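Local coordinates for protein glucose-6-phosphate 1-dehydrogenase (PDB 7E6I) that catalyses the NADP+-dependent oxidation of glucose 6-phosphate to 6-phosphogluconolactone, the first step of the oxidative pentose phosphate pathway, at residues Y290-D295 with Y301-T306; G224-G229 with Y461-R466; E95-L100 with C133-E138. One frame throughout, in Å; residues are numbered along the deposited sequence.

Contact 1 (Y290-D295 with Y301-T306)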
loop_
_atom_site.group_PDB
_atom_site.type_symbol
_atom_site.label_atom_id
_atom_site.label_comp_id
_atom_site.label_asym_id
_atom_site.label_seq_id
_atom_site.Cartn_x
_atom_site.Cartn_y
_atom_site.Cartn_z
ATOM N N TYR A 290 15.213 -5.103 17.085
ATOM C CA TYR A 290 14.713 -4.669 18.383
ATOM C C TYR A 290 15.108 -5.647 19.486
ATOM O O TYR A 290 14.963 -6.870 19.344
ATOM C CB TYR A 290 13.200 -4.418 18.371
ATOM C CG TYR A 290 12.256 -5.591 18.278
ATOM C CD1 TYR A 290 11.796 -6.239 19.426
ATOM C CD2 TYR A 290 11.742 -5.993 17.040
ATOM C CE1 TYR A 290 10.888 -7.306 19.333
ATOM C CE2 TYR A 290 10.836 -7.046 16.937
ATOM C CZ TYR A 290 10.416 -7.701 18.083
ATOM O OH TYR A 290 9.513 -8.730 17.959
ATOM N N GLY A 291 15.655 -5.092 20.568
ATOM C CA GLY A 291 15.969 -5.845 21.760
ATOM C C GLY A 291 14.917 -5.641 22.834
ATOM O O GLY A 291 13.873 -5.021 22.616
ATOM N N ARG A 292 15.210 -6.171 24.018
ATOM C CA ARG A 292 14.266 -6.078 25.120
ATOM C C ARG A 292 14.029 -4.619 25.510
ATOM O O ARG A 292 14.921 -3.775 25.407
ATOM C CB ARG A 292 14.782 -6.863 26.320
ATOM C CG ARG A 292 14.394 -8.330 26.296
ATOM C CD ARG A 292 15.078 -9.099 27.422
ATOM N NE ARG A 292 15.428 -10.454 27.017
ATOM C CZ ARG A 292 16.397 -11.166 27.575
ATOM N NH1 ARG A 292 17.117 -10.646 28.561
ATOM N NH2 ARG A 292 16.642 -12.394 27.149
ATOM N N SER A 293 12.812 -4.332 25.970
ATOM C CA SER A 293 12.499 -2.995 26.458
ATOM C C SER A 293 13.322 -2.650 27.698
ATOM O O SER A 293 13.731 -3.526 28.467
ATOM C CB SER A 293 11.003 -2.871 26.764
ATOM O OG SER A 293 10.607 -3.713 27.836
ATOM N N VAL A 294 13.582 -1.348 27.873
ATOM C CA VAL A 294 14.235 -0.869 29.092
ATOM C C VAL A 294 13.443 -1.327 30.307
ATOM O O VAL A 294 14.008 -1.732 31.331
ATOM C CB VAL A 294 14.377 0.665 29.055
ATOM C CG1 VAL A 294 15.113 1.169 30.292
ATOM C CG2 VAL A 294 15.083 1.113 27.788
ATOM N N ASP A 295 12.115 -1.257 30.200
ATOM C CA ASP A 295 11.132 -1.875 31.080
ATOM C C ASP A 295 11.568 -3.227 31.605
ATOM O O ASP A 295 11.395 -3.522 32.789
ATOM C CB ASP A 295 9.819 -2.080 30.318
ATOM C CG ASP A 295 8.738 -1.148 30.763
ATOM O OD1 ASP A 295 7.586 -1.367 30.337
ATOM O OD2 ASP A 295 9.034 -0.211 31.541
ATOM N N TYR A 301 13.651 -9.276 19.763
ATOM C CA TYR A 301 13.292 -10.030 18.573
ATOM C C TYR A 301 13.772 -11.477 18.683
ATOM O O TYR A 301 13.076 -12.399 18.237
ATOM C CB TYR A 301 13.861 -9.344 17.328
ATOM C CG TYR A 301 13.678 -10.137 16.050
ATOM C CD1 TYR A 301 12.431 -10.231 15.439
ATOM C CD2 TYR A 301 14.752 -10.780 15.446
ATOM C CE1 TYR A 301 12.259 -10.950 14.277
ATOM C CE2 TYR A 301 14.588 -11.493 14.277
ATOM C CZ TYR A 301 13.342 -11.585 13.697
ATOM O OH TYR A 301 13.176 -12.320 12.535
ATOM N N LEU A 302 14.928 -11.692 19.322
ATOM C CA LEU A 302 15.516 -13.023 19.439
ATOM C C LEU A 302 14.850 -13.878 20.513
ATOM O O LEU A 302 14.911 -15.109 20.432
ATOM C CB LEU A 302 17.018 -12.907 19.720
ATOM C CG LEU A 302 17.883 -12.215 18.654
ATOM C CD1 LEU A 302 19.302 -12.077 19.144
ATOM C CD2 LEU A 302 17.865 -12.944 17.310
ATOM N N ASP A 303 14.216 -13.261 21.514
ATOM C CA ASP A 303 13.442 -14.018 22.493
ATOM C C ASP A 303 12.354 -14.860 21.848
ATOM O O ASP A 303 11.840 -15.778 22.490
ATOM C CB ASP A 303 12.795 -13.078 23.505
ATOM C CG ASP A 303 13.778 -12.522 24.494
ATOM O OD1 ASP A 303 14.906 -13.050 24.565
ATOM O OD2 ASP A 303 13.429 -11.545 25.192
ATOM N N ASP A 304 11.960 -14.545 20.617
ATOM C CA ASP A 304 10.957 -15.341 19.925
ATOM C C ASP A 304 11.458 -16.771 19.763
ATOM O O ASP A 304 12.565 -17.004 19.266
ATOM C CB ASP A 304 10.647 -14.716 18.560
ATOM C CG ASP A 304 9.411 -15.309 17.909
ATOM O OD1 ASP A 304 9.355 -16.549 17.752
ATOM O OD2 ASP A 304 8.496 -14.535 17.536
ATOM N N GLU A 305 10.641 -17.734 20.189
ATOM C CA GLU A 305 11.074 -19.125 20.112
ATOM C C GLU A 305 11.227 -19.605 18.674
ATOM O O GLU A 305 11.897 -20.617 18.446
ATOM C CB GLU A 305 10.101 -20.032 20.871
ATOM C CG GLU A 305 8.933 -20.555 20.044
ATOM C CD GLU A 305 7.830 -21.165 20.907
ATOM O OE1 GLU A 305 6.656 -21.170 20.468
ATOM O OE2 GLU A 305 8.143 -21.631 22.029
ATOM N N THR A 306 10.645 -18.903 17.698
ATOM C CA THR A 306 10.760 -19.317 16.303
ATOM C C THR A 306 11.905 -18.646 15.559
ATOM O O THR A 306 12.063 -18.900 14.364
ATOM C CB THR A 306 9.455 -19.053 15.544
ATOM O OG1 THR A 306 9.155 -17.652 15.582
ATOM C CG2 THR A 306 8.294 -19.847 16.147
#
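The ring of Tyr290 lies flat beneath the CB methylene of Tyr301, which sits over its centre: Tyr301 CB is 3.8 Å from the Tyr290 ring centroid and only 10° off the ring normal, a CH-pi contact. Farther out along the same side chain, the edge of the Tyr301 ring turns toward that face in an offset edge-to-face pair, with planes at 70° and centroids 5.8 Å apart. Tyr290 CG stands between its own backbone N and carbonyl carbon (chi1 71°), which turns the ring face toward the backbone N and CB of Tyr301. Beside this overlap the backbones are joined, Tyr301 N giving a nearly straight bond to Tyr290 O at 2.8 Å. A tyrosine suits the place because its hydroxyl pairs with Thr225 N while its face carries the methylene. A leucine here would probably leave Tyr301 CB without its flat seat and Thr225 N without its phenolic partner.

At the solvent-facing end, Arg292 grips the carboxylate of Asp303 side-on, one nitrogen to each oxygen. Arg292 NE reaches the syn lone pair of Asp303 OD2 at 2.9 Å, and Arg292 NH2 meets Asp303 OD1 at 3.2 Å; the two planes are nearly coplanar, which lets both N-H groups point at the carboxylate. Asp303 lies inside the type I turn from Tyr301 to Asp304. Asp304 then forms an Asx turn, its OD1 accepting from Thr306 N at 2.7 Å.

The contact closes a short loop at the end of strand 285-291, which runs between strands 316-321 and 459-462 in the mixed sheet of the C-terminal domain; Asp304 OD2, bonded to Gly227 N and Gly229 N, joins that loop to the start of helix 229-232.

Contact 2 (G224-G229 with Y461-R466); sequences GTEGRG and YPYGCR
Glu226 reaches across to Tyr463 from a tight turn. Its CB already points toward the 461-466 segment, and CG stands beside the backbone N. The chain then bends at chi2, bringing the carboxylate to the edge of the Tyr463 ring, where Glu226 CD lies near the ring plane, 3.8 Å from Tyr463 CE2. One branch, Glu226 OE2, accepts a hydrogen bond from the phenol: Tyr463 OH donates to it at 2.8 Å, approaching from the syn side and 22° out of the carboxylate plane. The same oxygen also closes on the ring edge, with Glu226 OE2 3.1 Å from Tyr463 CE2. The other branch turns back to its own segment, Glu226 OE1 receiving a weak bond from Gly224 N at 3.2 Å. The side chains come from opposite directions, the carboxylate at the ring edge with its plane turned 56° from the ring's.

Both partners stand on type II beta turns, Thr225 to Arg228 and Pro462 to Cys465, each with glycine at its third position. Gly227 and Gly464 have positive phi, where a CB would press on the preceding carbonyl O. The first turn is closed by Arg228 N to Thr225 O at 2.8 Å and leads into helix 229-232, with Arg228 at its N-cap; the second follows edge strand 459-462 of the mixed sheet.

Gly224 suits its place for another reason: a CB there would come within 3.3 Å of Tyr463 CE2 and crowd Glu226 OE1. Tyr463 leaves its backbone with CG anti to N (chi1 -164°), which sends the ring toward the 224-229 loop, and that ring also meets Tyr290 at about a right angle. Gly224 lies close to Lys339, which lines the pocket of the bound glucose 6-phosphate.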
loop_
_atom_site.group_PDB
_atom_site.type_symbol
_atom_site.label_atom_id
_atom_site.label_comp_id
_atom_site.label_asym_id
_atom_site.label_seq_id
_atom_site.Cartn_x
_atom_site.Cartn_y
_atom_site.Cartn_z
ATOM N N GLY A 224 5.800 -5.576 17.823
ATOM C CA GLY A 224 6.890 -6.257 17.156
ATOM C C GLY A 224 6.398 -7.354 16.242
ATOM O O GLY A 224 5.345 -7.224 15.608
ATOM N N THR A 225 7.155 -8.449 16.175
ATOM C CA THR A 225 6.802 -9.603 15.360
ATOM C C THR A 225 6.557 -10.849 16.202
ATOM O O THR A 225 6.613 -11.962 15.669
ATOM C CB THR A 225 7.897 -9.885 14.335
ATOM O OG1 THR A 225 9.129 -10.162 15.016
ATOM C CG2 THR A 225 8.068 -8.682 13.386
ATOM N N GLU A 226 6.276 -10.684 17.499
ATOM C CA GLU A 226 6.200 -11.816 18.426
ATOM C C GLU A 226 5.200 -12.864 17.953
ATOM O O GLU A 226 4.059 -12.552 17.588
ATOM C CB GLU A 226 5.821 -11.338 19.830
ATOM C CG GLU A 226 6.630 -10.155 20.333
ATOM C CD GLU A 226 5.902 -8.826 20.161
ATOM O OE1 GLU A 226 5.407 -8.541 19.041
ATOM O OE2 GLU A 226 5.824 -8.065 21.154
ATOM N N GLY A 227 5.632 -14.115 17.971
ATOM C CA GLY A 227 4.806 -15.177 17.447
ATOM C C GLY A 227 5.199 -15.512 16.028
ATOM O O GLY A 227 5.314 -16.685 15.661
ATOM N N ARG A 228 5.429 -14.485 15.216
ATOM C CA ARG A 228 5.737 -14.693 13.810
ATOM C C ARG A 228 7.185 -14.355 13.479
ATOM O O ARG A 228 7.525 -14.176 12.308
ATOM C CB ARG A 228 4.780 -13.878 12.944
ATOM C CG ARG A 228 3.373 -13.825 13.495
ATOM C CD ARG A 228 2.377 -13.327 12.450
ATOM N NE ARG A 228 1.882 -14.444 11.647
ATOM C CZ ARG A 228 2.384 -14.803 10.463
ATOM N NH1 ARG A 228 3.390 -14.118 9.917
ATOM N NH2 ARG A 228 1.874 -15.845 9.818
ATOM N N GLY A 229 8.049 -14.277 14.477
ATOM C CA GLY A 229 9.432 -13.936 14.198
ATOM C C GLY A 229 10.075 -14.825 13.148
ATOM O O GLY A 229 10.866 -14.357 12.321
ATOM N N TYR A 461 18.063 -2.141 19.431
ATOM C CA TYR A 461 17.370 -0.995 20.019
ATOM C C TYR A 461 16.252 -1.538 20.893
ATOM O O TYR A 461 15.643 -2.558 20.554
ATOM C CB TYR A 461 16.798 -0.014 18.966
ATOM C CG TYR A 461 15.718 -0.570 18.058
ATOM C CD1 TYR A 461 16.051 -1.243 16.891
ATOM C CD2 TYR A 461 14.376 -0.403 18.355
ATOM C CE1 TYR A 461 15.083 -1.755 16.052
ATOM C CE2 TYR A 461 13.400 -0.913 17.525
ATOM C CZ TYR A 461 13.760 -1.590 16.369
ATOM O OH TYR A 461 12.791 -2.099 15.520
ATOM N N PRO A 462 15.981 -0.906 22.025
ATOM C CA PRO A 462 14.987 -1.468 22.947
ATOM C C PRO A 462 13.582 -1.332 22.390
ATOM O O PRO A 462 13.212 -0.295 21.831
ATOM C CB PRO A 462 15.164 -0.635 24.224
ATOM C CG PRO A 462 15.773 0.642 23.748
ATOM C CD PRO A 462 16.620 0.309 22.552
ATOM N N TYR A 463 12.807 -2.402 22.545
ATOM C CA TYR A 463 11.393 -2.372 22.217
ATOM C C TYR A 463 10.758 -1.135 22.832
ATOM O O TYR A 463 10.905 -0.884 24.032
ATOM C CB TYR A 463 10.740 -3.645 22.751
ATOM C CG TYR A 463 9.359 -4.041 22.242
ATOM C CD1 TYR A 463 8.257 -3.205 22.386
ATOM C CD2 TYR A 463 9.150 -5.309 21.699
ATOM C CE1 TYR A 463 6.986 -3.611 21.953
ATOM C CE2 TYR A 463 7.892 -5.720 21.261
ATOM C CZ TYR A 463 6.816 -4.876 21.392
ATOM O OH TYR A 463 5.580 -5.304 20.953
ATOM N N GLY A 464 10.106 -0.328 21.991
ATOM C CA GLY A 464 9.300 0.779 22.446
ATOM C C GLY A 464 9.980 2.123 22.386
ATOM O O GLY A 464 9.333 3.136 22.678
ATOM N N CYS A 465 11.252 2.167 21.998
ATOM C CA CYS A 465 12.002 3.413 21.964
ATOM C C CYS A 465 11.608 4.281 20.760
ATOM O O CYS A 465 10.993 3.827 19.789
ATOM C CB CYS A 465 13.505 3.130 21.950
ATOM S SG CYS A 465 14.228 2.975 20.318
ATOM N N ARG A 466 11.976 5.560 20.847
ATOM C CA ARG A 466 11.592 6.519 19.820
ATOM C C ARG A 466 12.280 6.203 18.507
ATOM O O ARG A 466 11.641 6.168 17.448
ATOM C CB ARG A 466 11.941 7.935 20.273
ATOM C CG ARG A 466 10.966 9.009 19.820
ATOM C CD ARG A 466 10.297 9.663 21.020
ATOM N NE ARG A 466 9.167 10.512 20.644
ATOM C CZ ARG A 466 8.377 11.132 21.521
ATOM N NH1 ARG A 466 8.592 10.988 22.829
ATOM N NH2 ARG A 466 7.368 11.888 21.095
#

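Contact 3 (E95-L100 with C133-E138); sequences EGYLEL and CSKLKE
Lys135 NZ is gripped by two carboxylates: Glu138 OE2, one turn on in its own helix, at 3.0 Å, and Asp94 OD1 at the start of helix 94-110. The ammonium is thereby held at the partly exposed margin of the contact, while the aliphatic root of the same side chain packs on Tyr97. Lys135 CB stands over the centre of the Tyr97 ring, 3.3 Å from the centroid and 12° off the normal, a close CH-pi contact; Lys135 CG follows over CE1 of Tyr97 at 3.5 Å. A bend at chi2 (-70°) then carries the chain off the ring. Deeper in, Leu136 CD2 touches Tyr97 CD2 at 4.2 Å, and Leu136 and Leu100 both reach Phe14 on strand 10-14. The two helices lie on the same face of the parallel Rossmann sheet, helix 94-110 following strand 84-88 and helix 126-139 following strand 117-122. Tyrosine fits between them since its buried ring offers a flat face and its hydroxyl bonds to Tyr91 O. Lysine fits opposite by being oily at its base and charged at its end. The chemistry implies an interface joined by apolar and CH-pi contact within, with the lysine's charge probably balanced by the two carboxylates at the margin.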
loop_
_atom_site.group_PDB
_atom_site.type_symbol
_atom_site.label_atom_id
_atom_site.label_comp_id
_atom_site.label_asym_id
_atom_site.label_seq_id
_atom_site.Cartn_x
_atom_site.Cartn_y
_atom_site.Cartn_z
ATOM N N GLU A 95 -11.586 -29.544 -13.224
ATOM C CA GLU A 95 -12.986 -29.868 -12.949
ATOM C C GLU A 95 -13.655 -28.773 -12.137
ATOM O O GLU A 95 -14.839 -28.480 -12.344
ATOM C CB GLU A 95 -13.119 -31.215 -12.228
ATOM C CG GLU A 95 -12.345 -31.343 -10.931
ATOM C CD GLU A 95 -10.972 -31.937 -11.158
ATOM O OE1 GLU A 95 -10.234 -32.149 -10.160
ATOM O OE2 GLU A 95 -10.636 -32.189 -12.342
ATOM N N GLY A 96 -12.923 -28.164 -11.207
ATOM C CA GLY A 96 -13.494 -27.066 -10.448
ATOM C C GLY A 96 -13.844 -25.883 -11.327
ATOM O O GLY A 96 -14.919 -25.292 -11.191
ATOM N N TYR A 97 -12.952 -25.543 -12.262
ATOM C CA TYR A 97 -13.170 -24.375 -13.113
ATOM C C TYR A 97 -14.300 -24.617 -14.104
ATOM O O TYR A 97 -15.095 -23.710 -14.376
ATOM C CB TYR A 97 -11.867 -24.004 -13.822
ATOM C CG TYR A 97 -10.790 -23.650 -12.820
ATOM C CD1 TYR A 97 -10.067 -24.644 -12.169
ATOM C CD2 TYR A 97 -10.526 -22.327 -12.491
ATOM C CE1 TYR A 97 -9.101 -24.336 -11.234
ATOM C CE2 TYR A 97 -9.552 -22.003 -11.556
ATOM C CZ TYR A 97 -8.842 -23.014 -10.930
ATOM O OH TYR A 97 -7.872 -22.698 -10.001
ATOM N N LEU A 98 -14.407 -25.838 -14.629
ATOM C CA LEU A 98 -15.524 -26.150 -15.510
ATOM C C LEU A 98 -16.840 -26.129 -14.747
ATOM O O LEU A 98 -17.849 -25.629 -15.255
ATOM C CB LEU A 98 -15.301 -27.499 -16.180
ATOM C CG LEU A 98 -14.060 -27.487 -17.071
ATOM C CD1 LEU A 98 -13.625 -28.895 -17.429
ATOM C CD2 LEU A 98 -14.311 -26.645 -18.315
ATOM N N GLU A 99 -16.848 -26.642 -13.517
ATOM C CA GLU A 99 -18.042 -26.503 -12.690
ATOM C C GLU A 99 -18.360 -25.032 -12.428
ATOM O O GLU A 99 -19.522 -24.619 -12.508
ATOM C CB GLU A 99 -17.867 -27.269 -11.376
ATOM C CG GLU A 99 -17.913 -28.794 -11.517
ATOM C CD GLU A 99 -17.294 -29.532 -10.325
ATOM O OE1 GLU A 99 -16.802 -28.860 -9.382
ATOM O OE2 GLU A 99 -17.300 -30.791 -10.333
ATOM N N LEU A 100 -17.336 -24.222 -12.131
ATOM C CA LEU A 100 -17.548 -22.786 -11.952
ATOM C C LEU A 100 -18.016 -22.131 -13.246
ATOM O O LEU A 100 -18.947 -21.318 -13.233
ATOM C CB LEU A 100 -16.265 -22.127 -11.437
ATOM C CG LEU A 100 -16.258 -20.636 -11.065
ATOM C CD1 LEU A 100 -17.115 -20.317 -9.842
ATOM C CD2 LEU A 100 -14.831 -20.169 -10.844
ATOM N N CYS A 133 -4.332 -18.759 -12.363
ATOM C CA CYS A 133 -4.363 -17.943 -13.573
ATOM C C CYS A 133 -4.343 -18.817 -14.821
ATOM O O CYS A 133 -5.135 -18.606 -15.747
ATOM C CB CYS A 133 -3.203 -16.948 -13.569
ATOM S SG CYS A 133 -3.521 -15.517 -12.482
ATOM N N SER A 134 -3.449 -19.813 -14.857
ATOM C CA SER A 134 -3.484 -20.815 -15.918
ATOM C C SER A 134 -4.881 -21.394 -16.079
ATOM O O SER A 134 -5.452 -21.382 -17.178
ATOM C CB SER A 134 -2.492 -21.945 -15.629
ATOM O OG SER A 134 -1.170 -21.453 -15.580
ATOM N N LYS A 135 -5.455 -21.889 -14.986
ATOM C CA LYS A 135 -6.748 -22.555 -15.074
ATOM C C LYS A 135 -7.833 -21.614 -15.589
ATOM O O LYS A 135 -8.616 -21.981 -16.472
ATOM C CB LYS A 135 -7.120 -23.127 -13.713
ATOM C CG LYS A 135 -6.211 -24.244 -13.247
ATOM C CD LYS A 135 -6.410 -25.492 -14.071
ATOM C CE LYS A 135 -5.148 -26.335 -14.073
ATOM N NZ LYS A 135 -4.938 -27.033 -15.367
ATOM N N LEU A 136 -7.902 -20.393 -15.047
ATOM C CA LEU A 136 -8.863 -19.416 -15.554
ATOM C C LEU A 136 -8.670 -19.168 -17.045
ATOM O O LEU A 136 -9.645 -19.054 -17.798
ATOM C CB LEU A 136 -8.739 -18.101 -14.791
ATOM C CG LEU A 136 -9.207 -18.054 -13.347
ATOM C CD1 LEU A 136 -8.769 -16.722 -12.733
ATOM C CD2 LEU A 136 -10.708 -18.233 -13.279
ATOM N N LYS A 137 -7.419 -19.078 -17.486
ATOM C CA LYS A 137 -7.149 -18.833 -18.897
ATOM C C LYS A 137 -7.452 -20.060 -19.755
ATOM O O LYS A 137 -7.926 -19.915 -20.884
ATOM C CB LYS A 137 -5.698 -18.381 -19.064
ATOM C CG LYS A 137 -5.330 -17.901 -20.448
ATOM C CD LYS A 137 -6.166 -16.703 -20.916
ATOM C CE LYS A 137 -5.581 -16.115 -22.204
ATOM N NZ LYS A 137 -6.273 -14.866 -22.636
ATOM N N GLU A 138 -7.189 -21.269 -19.248
ATOM C CA GLU A 138 -7.472 -22.481 -20.015
ATOM C C GLU A 138 -8.961 -22.809 -20.059
ATOM O O GLU A 138 -9.434 -23.362 -21.057
ATOM C CB GLU A 138 -6.714 -23.690 -19.440
ATOM C CG GLU A 138 -5.185 -23.514 -19.243
ATOM C CD GLU A 138 -4.581 -24.441 -18.150
ATOM O OE1 GLU A 138 -3.501 -25.043 -18.378
ATOM O OE2 GLU A 138 -5.177 -24.565 -17.053
#

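How the contacts relate
From the N terminus, contact 3 comes first, closing a loop of 32 residues in the NAD-binding domain; strand 117-122 lies in that loop, between the two helices in sequence. It is complete before the others open. Contact 2 begins in the loop after strand 212-220 and closes, with 231 residues in between, at the end of strand 459-462, and contact 1, with just five residues between its segments, is nested inside it. Contacts 1 and 2, with centres 6 Å apart, touch where strands 285-291 and 459-462 pair: Gly291 O is 2.8 Å from Tyr463 N. Contact 3 ties helices of the other domain, its nearest atoms about 23 Å from contact 2 and 30 Å from contact 1.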